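PDB 1R9D: glycerol dehydratase from Clostridium butyricum, which probably catalyses the dehydration of glycerol without vitamin B12, as a member of the pyruvate formate lyase-like family of glycyl radical enzymes. Local coordinates for residues A[464-468]-A[469-473]; A[493-496]-A[497-501]; A[618-621]-A[622-626]. One frame throughout, in Å; residues are numbered along the deposited sequence.

Contact 1 of 3, residues A[464-468]-A[469-473]; sequences GFDKN and KQIGP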
ATOM      1  N   GLY A 464      11.999 -32.334 -18.582  1.00 32.72           N
ATOM      2  CA  GLY A 464      11.851 -30.890 -18.501  1.00 33.33           C
ATOM      3  C   GLY A 464      12.195 -30.116 -19.758  1.00 34.31           C
ATOM      4  O   GLY A 464      12.226 -28.883 -19.736  1.00 34.31           O
ATOM      5  N   PHE A 465      12.454 -30.829 -20.852  1.00 34.97           N
ATOM      6  CA  PHE A 465      12.798 -30.196 -22.124  1.00 36.69           C
ATOM      7  C   PHE A 465      11.541 -30.135 -22.985  1.00 37.28           C
ATOM      8  O   PHE A 465      10.838 -31.132 -23.145  1.00 36.69           O
ATOM      9  CB  PHE A 465      13.884 -31.005 -22.839  1.00 37.59           C
ATOM     10  CG  PHE A 465      14.629 -30.231 -23.892  1.00 38.89           C
ATOM     11  CD1 PHE A 465      15.427 -29.148 -23.542  1.00 38.73           C
ATOM     12  CD2 PHE A 465      14.545 -30.596 -25.233  1.00 39.49           C
ATOM     13  CE1 PHE A 465      16.137 -28.438 -24.510  1.00 40.10           C
ATOM     14  CE2 PHE A 465      15.251 -29.893 -26.211  1.00 40.62           C
ATOM     15  CZ  PHE A 465      16.049 -28.811 -25.846  1.00 40.49           C
ATOM     16  N   ASP A 466      11.260 -28.963 -23.545  1.00 38.54           N
ATOM     17  CA  ASP A 466      10.059 -28.782 -24.354  1.00 39.94           C
ATOM     18  C   ASP A 466      10.280 -27.707 -25.413  1.00 41.14           C
ATOM     19  O   ASP A 466      10.712 -26.601 -25.100  1.00 41.11           O
ATOM     20  CB  ASP A 466       8.894 -28.391 -23.431  1.00 40.07           C
ATOM     21  CG  ASP A 466       7.554 -28.363 -24.142  1.00 40.47           C
ATOM     22  OD1 ASP A 466       7.036 -27.255 -24.403  1.00 40.83           O
ATOM     23  OD2 ASP A 466       7.015 -29.452 -24.435  1.00 40.66           O
ATOM     24  N   LYS A 467       9.984 -28.039 -26.666  1.00 42.02           N
ATOM     25  CA  LYS A 467      10.153 -27.098 -27.767  1.00 43.52           C
ATOM     26  C   LYS A 467      11.583 -26.574 -27.848  1.00 43.49           C
ATOM     27  O   LYS A 467      11.815 -25.374 -28.003  1.00 43.58           O
ATOM     28  CB  LYS A 467       9.178 -25.929 -27.614  1.00 44.40           C
ATOM     29  CG  LYS A 467       7.721 -26.328 -27.757  1.00 46.55           C
ATOM     30  CD  LYS A 467       6.816 -25.119 -27.616  1.00 48.68           C
ATOM     31  CE  LYS A 467       5.361 -25.483 -27.851  1.00 49.87           C
ATOM     32  NZ  LYS A 467       4.477 -24.288 -27.714  1.00 51.39           N
ATOM     33  N   ASN A 468      12.540 -27.491 -27.742  1.00 44.00           N
ATOM     34  CA  ASN A 468      13.954 -27.152 -27.813  1.00 44.38           C
ATOM     35  C   ASN A 468      14.384 -26.129 -26.769  1.00 43.87           C
ATOM     36  O   ASN A 468      15.235 -25.279 -27.032  1.00 44.04           O
ATOM     37  CB  ASN A 468      14.295 -26.645 -29.218  1.00 46.14           C
ATOM     38  CG  ASN A 468      13.967 -27.661 -30.297  1.00 47.50           C
ATOM     39  OD1 ASN A 468      14.508 -28.770 -30.311  1.00 49.31           O
ATOM     40  ND2 ASN A 468      13.075 -27.290 -31.208  1.00 48.41           N
ATOM     41  N   LYS A 469      13.792 -26.209 -25.582  1.00 43.07           N
ATOM     42  CA  LYS A 469      14.137 -25.306 -24.489  1.00 42.33           C
ATOM     43  C   LYS A 469      13.882 -26.005 -23.159  1.00 40.86           C
ATOM     44  O   LYS A 469      12.909 -26.745 -23.009  1.00 40.21           O
ATOM     45  CB  LYS A 469      13.327 -24.003 -24.581  1.00 44.37           C
ATOM     46  CG  LYS A 469      11.824 -24.195 -24.574  1.00 46.99           C
ATOM     47  CD  LYS A 469      11.066 -22.883 -24.754  1.00 48.99           C
ATOM     48  CE  LYS A 469       9.561 -23.143 -24.799  1.00 49.90           C
ATOM     49  NZ  LYS A 469       8.745 -21.899 -24.908  1.00 51.02           N
ATOM     50  N   GLN A 470      14.773 -25.789 -22.200  1.00 39.26           N
ATOM     51  CA  GLN A 470      14.645 -26.409 -20.887  1.00 38.09           C
ATOM     52  C   GLN A 470      13.718 -25.553 -20.025  1.00 37.69           C
ATOM     53  O   GLN A 470      14.170 -24.618 -19.365  1.00 38.18           O
ATOM     54  CB  GLN A 470      16.031 -26.518 -20.242  1.00 37.69           C
ATOM     55  CG  GLN A 470      16.106 -27.370 -18.983  1.00 36.27           C
ATOM     56  CD  GLN A 470      15.830 -28.842 -19.248  1.00 36.34           C
ATOM     57  OE1 GLN A 470      16.310 -29.410 -20.231  1.00 34.41           O
ATOM     58  NE2 GLN A 470      15.064 -29.470 -18.362  1.00 34.59           N
ATOM     59  N   ILE A 471      12.423 -25.870 -20.035  1.00 36.42           N
ATOM     60  CA  ILE A 471      11.445 -25.108 -19.260  1.00 35.15           C
ATOM     61  C   ILE A 471      11.250 -25.620 -17.836  1.00 35.35           C
ATOM     62  O   ILE A 471      10.832 -24.866 -16.954  1.00 34.58           O
ATOM     63  CB  ILE A 471      10.060 -25.070 -19.959  1.00 34.08           C
ATOM     64  CG1 ILE A 471       9.463 -26.479 -20.041  1.00 33.44           C
ATOM     65  CG2 ILE A 471      10.201 -24.461 -21.348  1.00 34.49           C
ATOM     66  CD1 ILE A 471       8.028 -26.508 -20.551  1.00 32.60           C
ATOM     67  N   GLY A 472      11.548 -26.896 -17.611  1.00 33.94           N
ATOM     68  CA  GLY A 472      11.398 -27.462 -16.283  1.00 34.42           C
ATOM     69  C   GLY A 472      12.722 -27.945 -15.721  1.00 34.49           C
ATOM     70  O   GLY A 472      13.758 -27.779 -16.358  1.00 34.41           O
ATOM     71  N   PRO A 473      12.725 -28.542 -14.518  1.00 34.74           N
ATOM     72  CA  PRO A 473      13.969 -29.036 -13.923  1.00 35.16           C
ATOM     73  C   PRO A 473      14.568 -30.094 -14.840  1.00 35.34           C
ATOM     74  O   PRO A 473      13.841 -30.751 -15.590  1.00 34.64           O
ATOM     75  CB  PRO A 473      13.504 -29.649 -12.602  1.00 35.26           C
ATOM     76  CG  PRO A 473      12.276 -28.874 -12.275  1.00 35.80           C
ATOM     77  CD  PRO A 473      11.589 -28.746 -13.607  1.00 34.55           C
TER
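Phe-465 lies across a hairpin-like turn from Lys-469 and Gln-470. Phe-465 CB is 3.9 Å from Gln-470 OE1. One atom further out, CG sits about equally far from Lys-469 O and Gln-470 OE1. Phe-465 CD1 comes closer and places the ring edge 3.4 Å from Gln-470 OE1. Phe-465 CE1 is 3.4 Å from Lys-469 N, and CZ also lies near this nitrogen. The backbone amide of Lys-469 therefore sits over one ring face, offset toward the rim. CG of Phe-465 is anti to the backbone N (chi1 -161°), which sets the ring beside the Lys-469 amide. The Gln-470 side chain crosses the ring side chain at about a right angle. Gln-470 NE2 donates to Gly-472 O at 2.9 Å, from above that carbonyl plane, and also to Ser-463 O.

Lys-467 and Asn-468 form the centre of a beta turn. Both have left-handed helical backbone angles, close to type III', a variant of type I'. Asp-466 N binds Lys-469 O at 2.8 Å and nearly straight. Gly-472 N meets Gly-464 O on a lone pair at 3.0 Å. Ile-471 CD1 touches Asp-466 CB at 3.5 Å.

Main-chain bonds thus close the turn, with one backbone bridge, Phe-465 to Gln-470. Helix 453-461 holds it by charge, Asp-466 to Arg-455, and by packing of Ile-471 on Arg-455 and Leu-459.

Contact 2 of 3, residues A[493-496]-A[497-501]; sequences AQME and YFVKH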
ATOM      1  N   ALA A 493       9.236 -34.234  -9.110  1.00 26.71           N
ATOM      2  CA  ALA A 493      10.146 -33.098  -9.249  1.00 26.79           C
ATOM      3  C   ALA A 493       9.610 -32.062 -10.235  1.00 26.51           C
ATOM      4  O   ALA A 493       9.756 -30.852 -10.019  1.00 25.26           O
ATOM      5  CB  ALA A 493      11.524 -33.577  -9.689  1.00 27.06           C
ATOM      6  N   GLN A 494       9.009 -32.529 -11.326  1.00 25.69           N
ATOM      7  CA  GLN A 494       8.434 -31.611 -12.308  1.00 26.32           C
ATOM      8  C   GLN A 494       7.215 -30.926 -11.684  1.00 25.66           C
ATOM      9  O   GLN A 494       7.030 -29.718 -11.819  1.00 25.44           O
ATOM     10  CB  GLN A 494       7.992 -32.359 -13.571  1.00 26.40           C
ATOM     11  CG  GLN A 494       9.122 -32.902 -14.440  1.00 28.81           C
ATOM     12  CD  GLN A 494      10.019 -31.813 -15.017  1.00 28.77           C
ATOM     13  OE1 GLN A 494       9.556 -30.727 -15.377  1.00 29.60           O
ATOM     14  NE2 GLN A 494      11.311 -32.111 -15.126  1.00 28.99           N
ATOM     15  N   MET A 495       6.387 -31.713 -11.003  1.00 25.13           N
ATOM     16  CA  MET A 495       5.183 -31.195 -10.353  1.00 25.62           C
ATOM     17  C   MET A 495       5.555 -30.098  -9.358  1.00 25.90           C
ATOM     18  O   MET A 495       4.949 -29.024  -9.337  1.00 25.39           O
ATOM     19  CB  MET A 495       4.458 -32.326  -9.613  1.00 25.41           C
ATOM     20  CG  MET A 495       3.063 -31.973  -9.097  1.00 25.82           C
ATOM     21  SD  MET A 495       1.824 -31.878 -10.412  1.00 26.70           S
ATOM     22  CE  MET A 495       1.508 -33.638 -10.725  1.00 25.63           C
ATOM     23  N   GLU A 496       6.562 -30.377  -8.540  1.00 26.41           N
ATOM     24  CA  GLU A 496       7.022 -29.434  -7.527  1.00 28.72           C
ATOM     25  C   GLU A 496       7.414 -28.072  -8.083  1.00 28.15           C
ATOM     26  O   GLU A 496       7.037 -27.033  -7.532  1.00 27.91           O
ATOM     27  CB  GLU A 496       8.209 -30.036  -6.773  1.00 30.69           C
ATOM     28  CG  GLU A 496       8.891 -29.089  -5.801  1.00 36.68           C
ATOM     29  CD  GLU A 496      10.062 -29.746  -5.095  1.00 41.48           C
ATOM     30  OE1 GLU A 496      10.943 -30.305  -5.793  1.00 44.65           O
ATOM     31  OE2 GLU A 496      10.105 -29.706  -3.846  1.00 44.07           O
ATOM     32  N   TYR A 497       8.168 -28.077  -9.177  1.00 26.79           N
ATOM     33  CA  TYR A 497       8.631 -26.842  -9.789  1.00 26.67           C
ATOM     34  C   TYR A 497       7.499 -25.964 -10.314  1.00 27.03           C
ATOM     35  O   TYR A 497       7.430 -24.775 -10.003  1.00 26.12           O
ATOM     36  CB  TYR A 497       9.592 -27.150 -10.938  1.00 27.76           C
ATOM     37  CG  TYR A 497      10.162 -25.910 -11.600  1.00 27.92           C
ATOM     38  CD1 TYR A 497      11.199 -25.198 -11.003  1.00 29.77           C
ATOM     39  CD2 TYR A 497       9.639 -25.429 -12.801  1.00 29.28           C
ATOM     40  CE1 TYR A 497      11.706 -24.035 -11.578  1.00 29.97           C
ATOM     41  CE2 TYR A 497      10.139 -24.258 -13.388  1.00 30.09           C
ATOM     42  CZ  TYR A 497      11.172 -23.570 -12.766  1.00 30.71           C
ATOM     43  OH  TYR A 497      11.671 -22.409 -13.318  1.00 31.75           O
ATOM     44  N   PHE A 498       6.610 -26.544 -11.110  1.00 25.78           N
ATOM     45  CA  PHE A 498       5.521 -25.758 -11.672  1.00 26.22           C
ATOM     46  C   PHE A 498       4.425 -25.378 -10.684  1.00 25.28           C
ATOM     47  O   PHE A 498       3.825 -24.312 -10.816  1.00 25.21           O
ATOM     48  CB  PHE A 498       4.951 -26.472 -12.898  1.00 25.77           C
ATOM     49  CG  PHE A 498       5.892 -26.473 -14.068  1.00 28.05           C
ATOM     50  CD1 PHE A 498       6.095 -25.314 -14.813  1.00 28.15           C
ATOM     51  CD2 PHE A 498       6.633 -27.607 -14.382  1.00 28.34           C
ATOM     52  CE1 PHE A 498       7.029 -25.280 -15.853  1.00 29.53           C
ATOM     53  CE2 PHE A 498       7.573 -27.584 -15.422  1.00 28.48           C
ATOM     54  CZ  PHE A 498       7.769 -26.418 -16.156  1.00 27.94           C
ATOM     55  N   VAL A 499       4.161 -26.223  -9.691  1.00 23.70           N
ATOM     56  CA  VAL A 499       3.143 -25.873  -8.708  1.00 24.16           C
ATOM     57  C   VAL A 499       3.673 -24.690  -7.896  1.00 24.01           C
ATOM     58  O   VAL A 499       2.926 -23.782  -7.549  1.00 24.01           O
ATOM     59  CB  VAL A 499       2.817 -27.049  -7.758  1.00 22.14           C
ATOM     60  CG1 VAL A 499       1.913 -26.570  -6.629  1.00 22.33           C
ATOM     61  CG2 VAL A 499       2.112 -28.154  -8.533  1.00 24.06           C
ATOM     62  N   LYS A 500       4.973 -24.692  -7.616  1.00 25.05           N
ATOM     63  CA  LYS A 500       5.576 -23.602  -6.859  1.00 26.16           C
ATOM     64  C   LYS A 500       5.351 -22.263  -7.566  1.00 26.29           C
ATOM     65  O   LYS A 500       4.923 -21.287  -6.948  1.00 26.13           O
ATOM     66  CB  LYS A 500       7.082 -23.826  -6.688  1.00 28.06           C
ATOM     67  CG  LYS A 500       7.747 -22.779  -5.806  1.00 30.31           C
ATOM     68  CD  LYS A 500       9.125 -22.384  -6.309  1.00 34.74           C
ATOM     69  CE  LYS A 500      10.087 -23.556  -6.341  1.00 36.72           C
ATOM     70  NZ  LYS A 500      11.439 -23.125  -6.809  1.00 39.02           N
ATOM     71  N   HIS A 501       5.630 -22.211  -8.863  1.00 25.13           N
ATOM     72  CA  HIS A 501       5.453 -20.958  -9.590  1.00 25.23           C
ATOM     73  C   HIS A 501       4.004 -20.551  -9.813  1.00 24.71           C
ATOM     74  O   HIS A 501       3.699 -19.362  -9.896  1.00 25.41           O
ATOM     75  CB  HIS A 501       6.240 -21.009 -10.901  1.00 25.62           C
ATOM     76  CG  HIS A 501       7.720 -20.922 -10.692  1.00 26.48           C
ATOM     77  ND1 HIS A 501       8.335 -19.777 -10.229  1.00 27.93           N
ATOM     78  CD2 HIS A 501       8.693 -21.859 -10.785  1.00 28.06           C
ATOM     79  CE1 HIS A 501       9.622 -20.015 -10.043  1.00 28.67           C
ATOM     80  NE2 HIS A 501       9.866 -21.271 -10.373  1.00 28.74           N
TER
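Ala-493 O takes a weak bond from Tyr-497 N at 3.3 Å. Gln-494 O accepts a nearly straight bond from Phe-498 N at 3.3 Å. The Gln-494 side chain runs beside that of Phe-498 and points the same way. Gln-494 OE1 lies in the ring plane, at the edge, 3.7 Å from Phe-498 CE2. This oxygen is buried and has no hydrogen-bonding partner in the model. The amide is held by its other end, since NE2 donates to Pro-473 O and Thr-475 OG1. Met-495 O takes a bond from Val-499 N at 2.9 Å. Met-495 CG, anti to the backbone N (chi1 -170°), meets Val-499 CG2 at 4.0 Å. Glu-496 O takes the next main-chain bond, from Lys-500 N at 3.1 Å.

These are successive i to i+4 bonds inside helix 484-516. Gln-494 and Phe-498 face helix 453-461 at Ile-456 and Leu-459. Met-495 and Val-499 reach Glu-623 of helix 607-624 and Phe-451 of strand 449-452. Tyr-497 OH bonds to Glu-142 of helix 141-147. Lys-500 packs on Ile-194 of the second subunit.

Contact 3 of 3, residues A[618-621]-A[622-626]; sequences LVYC and REVNK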
ATOM      1  N   LEU A 618      -2.661 -37.215  -6.118  1.00 24.08           N
ATOM      2  CA  LEU A 618      -2.157 -36.866  -4.796  1.00 24.28           C
ATOM      3  C   LEU A 618      -0.832 -36.130  -4.845  1.00 23.86           C
ATOM      4  O   LEU A 618      -0.549 -35.309  -3.975  1.00 24.29           O
ATOM      5  CB  LEU A 618      -2.021 -38.120  -3.924  1.00 24.82           C
ATOM      6  CG  LEU A 618      -3.302 -38.530  -3.193  1.00 25.69           C
ATOM      7  CD1 LEU A 618      -3.147 -39.936  -2.591  1.00 27.36           C
ATOM      8  CD2 LEU A 618      -3.604 -37.505  -2.101  1.00 25.84           C
ATOM      9  N   VAL A 619      -0.004 -36.424  -5.845  1.00 23.56           N
ATOM     10  CA  VAL A 619       1.278 -35.741  -5.965  1.00 22.93           C
ATOM     11  C   VAL A 619       0.998 -34.250  -6.173  1.00 23.96           C
ATOM     12  O   VAL A 619       1.650 -33.393  -5.576  1.00 24.23           O
ATOM     13  CB  VAL A 619       2.096 -36.292  -7.147  1.00 22.92           C
ATOM     14  CG1 VAL A 619       3.344 -35.447  -7.371  1.00 24.21           C
ATOM     15  CG2 VAL A 619       2.489 -37.746  -6.855  1.00 24.24           C
ATOM     16  N   TYR A 620       0.022 -33.950  -7.025  1.00 22.55           N
ATOM     17  CA  TYR A 620      -0.366 -32.564  -7.278  1.00 22.14           C
ATOM     18  C   TYR A 620      -0.941 -31.950  -5.994  1.00 22.13           C
ATOM     19  O   TYR A 620      -0.533 -30.871  -5.563  1.00 22.54           O
ATOM     20  CB  TYR A 620      -1.432 -32.514  -8.373  1.00 22.04           C
ATOM     21  CG  TYR A 620      -2.090 -31.158  -8.513  1.00 22.11           C
ATOM     22  CD1 TYR A 620      -1.406 -30.084  -9.085  1.00 22.54           C
ATOM     23  CD2 TYR A 620      -3.381 -30.943  -8.041  1.00 21.60           C
ATOM     24  CE1 TYR A 620      -1.993 -28.827  -9.185  1.00 24.17           C
ATOM     25  CE2 TYR A 620      -3.984 -29.679  -8.134  1.00 23.21           C
ATOM     26  CZ  TYR A 620      -3.279 -28.629  -8.708  1.00 22.88           C
ATOM     27  OH  TYR A 620      -3.860 -27.383  -8.819  1.00 23.88           O
ATOM     28  N   CYS A 621      -1.884 -32.655  -5.382  1.00 22.55           N
ATOM     29  CA  CYS A 621      -2.533 -32.159  -4.172  1.00 23.96           C
ATOM     30  C   CYS A 621      -1.567 -31.877  -3.018  1.00 22.94           C
ATOM     31  O   CYS A 621      -1.705 -30.866  -2.327  1.00 22.47           O
ATOM     32  CB  CYS A 621      -3.628 -33.137  -3.729  1.00 23.99           C
ATOM     33  SG  CYS A 621      -5.054 -33.253  -4.884  1.00 31.72           S
ATOM     34  N   ARG A 622      -0.589 -32.755  -2.813  1.00 23.29           N
ATOM     35  CA  ARG A 622       0.377 -32.561  -1.731  1.00 23.52           C
ATOM     36  C   ARG A 622       1.259 -31.339  -1.963  1.00 23.82           C
ATOM     37  O   ARG A 622       1.680 -30.684  -1.008  1.00 23.30           O
ATOM     38  CB  ARG A 622       1.263 -33.799  -1.559  1.00 24.45           C
ATOM     39  CG  ARG A 622       0.514 -35.056  -1.148  1.00 26.79           C
ATOM     40  CD  ARG A 622       1.474 -36.231  -1.041  1.00 29.27           C
ATOM     41  NE  ARG A 622       0.786 -37.505  -0.851  1.00 32.33           N
ATOM     42  CZ  ARG A 622       0.918 -38.546  -1.668  1.00 33.35           C
ATOM     43  NH1 ARG A 622       1.712 -38.464  -2.732  1.00 32.74           N
ATOM     44  NH2 ARG A 622       0.260 -39.671  -1.422  1.00 34.61           N
ATOM     45  N   GLU A 623       1.548 -31.032  -3.223  1.00 23.97           N
ATOM     46  CA  GLU A 623       2.359 -29.863  -3.524  1.00 24.08           C
ATOM     47  C   GLU A 623       1.560 -28.595  -3.221  1.00 23.37           C
ATOM     48  O   GLU A 623       2.062 -27.682  -2.572  1.00 23.59           O
ATOM     49  CB  GLU A 623       2.794 -29.848  -4.996  1.00 26.20           C
ATOM     50  CG  GLU A 623       3.825 -30.905  -5.390  1.00 27.84           C
ATOM     51  CD  GLU A 623       5.065 -30.894  -4.513  1.00 29.19           C
ATOM     52  OE1 GLU A 623       5.586 -29.796  -4.211  1.00 28.57           O
ATOM     53  OE2 GLU A 623       5.532 -31.992  -4.135  1.00 31.18           O
ATOM     54  N   VAL A 624       0.315 -28.547  -3.690  1.00 22.16           N
ATOM     55  CA  VAL A 624      -0.536 -27.379  -3.468  1.00 21.82           C
ATOM     56  C   VAL A 624      -0.675 -27.043  -1.979  1.00 22.73           C
ATOM     57  O   VAL A 624      -0.617 -25.872  -1.592  1.00 22.01           O
ATOM     58  CB  VAL A 624      -1.944 -27.589  -4.080  1.00 22.57           C
ATOM     59  CG1 VAL A 624      -2.858 -26.420  -3.720  1.00 21.50           C
ATOM     60  CG2 VAL A 624      -1.838 -27.708  -5.598  1.00 20.94           C
ATOM     61  N   ASN A 625      -0.849 -28.070  -1.147  1.00 22.85           N
ATOM     62  CA  ASN A 625      -1.001 -27.877   0.299  1.00 23.77           C
ATOM     63  C   ASN A 625       0.168 -27.171   0.987  1.00 22.73           C
ATOM     64  O   ASN A 625       0.020 -26.662   2.097  1.00 22.78           O
ATOM     65  CB  ASN A 625      -1.226 -29.223   1.003  1.00 24.28           C
ATOM     66  CG  ASN A 625      -2.668 -29.679   0.953  1.00 25.19           C
ATOM     67  OD1 ASN A 625      -3.553 -28.955   0.492  1.00 26.16           O
ATOM     68  ND2 ASN A 625      -2.915 -30.891   1.440  1.00 27.48           N
ATOM     69  N   LYS A 626       1.326 -27.137   0.341  1.00 22.43           N
ATOM     70  CA  LYS A 626       2.505 -26.508   0.931  1.00 22.37           C
ATOM     71  C   LYS A 626       2.463 -24.988   1.013  1.00 22.93           C
ATOM     72  O   LYS A 626       3.201 -24.389   1.804  1.00 21.71           O
ATOM     73  CB  LYS A 626       3.757 -26.878   0.136  1.00 24.37           C
ATOM     74  CG  LYS A 626       4.164 -28.332   0.187  1.00 25.15           C
ATOM     75  CD  LYS A 626       5.264 -28.581  -0.831  1.00 27.23           C
ATOM     76  CE  LYS A 626       5.778 -30.013  -0.778  1.00 27.85           C
ATOM     77  NZ  LYS A 626       6.885 -30.203  -1.764  1.00 28.91           N
TER
HETATM   78  O   HOH W   1       3.940 -34.116  -4.138  1.00 24.82           O
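Tyr-620 and Val-624 meet through a CH-pi contact one helical turn apart. Val-624 CG2 lies over one face of the Tyr-620 ring, 3.8 Å from its centroid and offset toward the rim. The nearest ring atom is Tyr-620 CZ, 3.5 Å from Val-624 CG2. Val-624 has CG1 anti to the backbone N (chi1 174°), which leaves CG2 as the branch turned to the ring. The ring also meets Phe-451, and its OH makes a weak hydrogen bond to Pro-548 O.

A different pair forms where Arg-622 runs back over Leu-618. The arginine starts with CG anti to the carbonyl carbon (chi1 -63°) and stays extended from CG to NE. This brings the guanidinium flat over Leu-618, whose CB sits over its centre at 3.7 Å from Arg-622 CZ. Arg-622 NH2 is 3.6 Å from Leu-618 CD1. The charged end has its own partner, a salt bridge from NH1 to Glu-615.

Glu-623 is folded, which keeps its carboxylate close to the helix. A water donates to Glu-623 OE2 at 2.7 Å and to Val-619 O at 2.8 Å. Lys-626 NZ donates a hydrogen bond to Glu-623 OE1 at 2.8 Å, part of a salt bridge.

Main-chain i to i+4 bonds join Arg-622 N to Leu-618 O, Val-624 N to Tyr-620 O and Asn-625 N to Cys-621 O. Asn-625 OD1 accepts from Arg-418.

The chemistry divides round the helix. The aromatic-aliphatic pair is buried. The exposed arginine lays one guanidinium face over Leu-618 CB while its charge is paired. Lysine and water both hold the Glu-623 carboxylate. Lys-626 also makes a long, weak ion pair with Glu-496, so it probably offsets repulsion between two neighbouring carboxylates.

How the contacts relate
Contact 1 lies farthest out, about 32 Å from the centre of the chain, in the loop between helices 453-461 and 484-516. Half of its residues are exposed. Contact 2 is partly buried and contact 3 largely so. Contact 2 lies within helix 484-516. Contact 3 takes in the C-terminal part of helix 607-624 and the residues just after it. Contact 2 touches both others, while contacts 1 and 3 stay about 11 Å apart at their nearest atoms. It packs Tyr-497 CB on Pro-473 CG at 3.5 Å, and sets Met-495 SD 3.9 Å from Tyr-620 CA. Chemistry follows place: main-chain turn bonds outside, apolar helix packing further in, with a buried amide in contact 2 and charged pairs in contact 3.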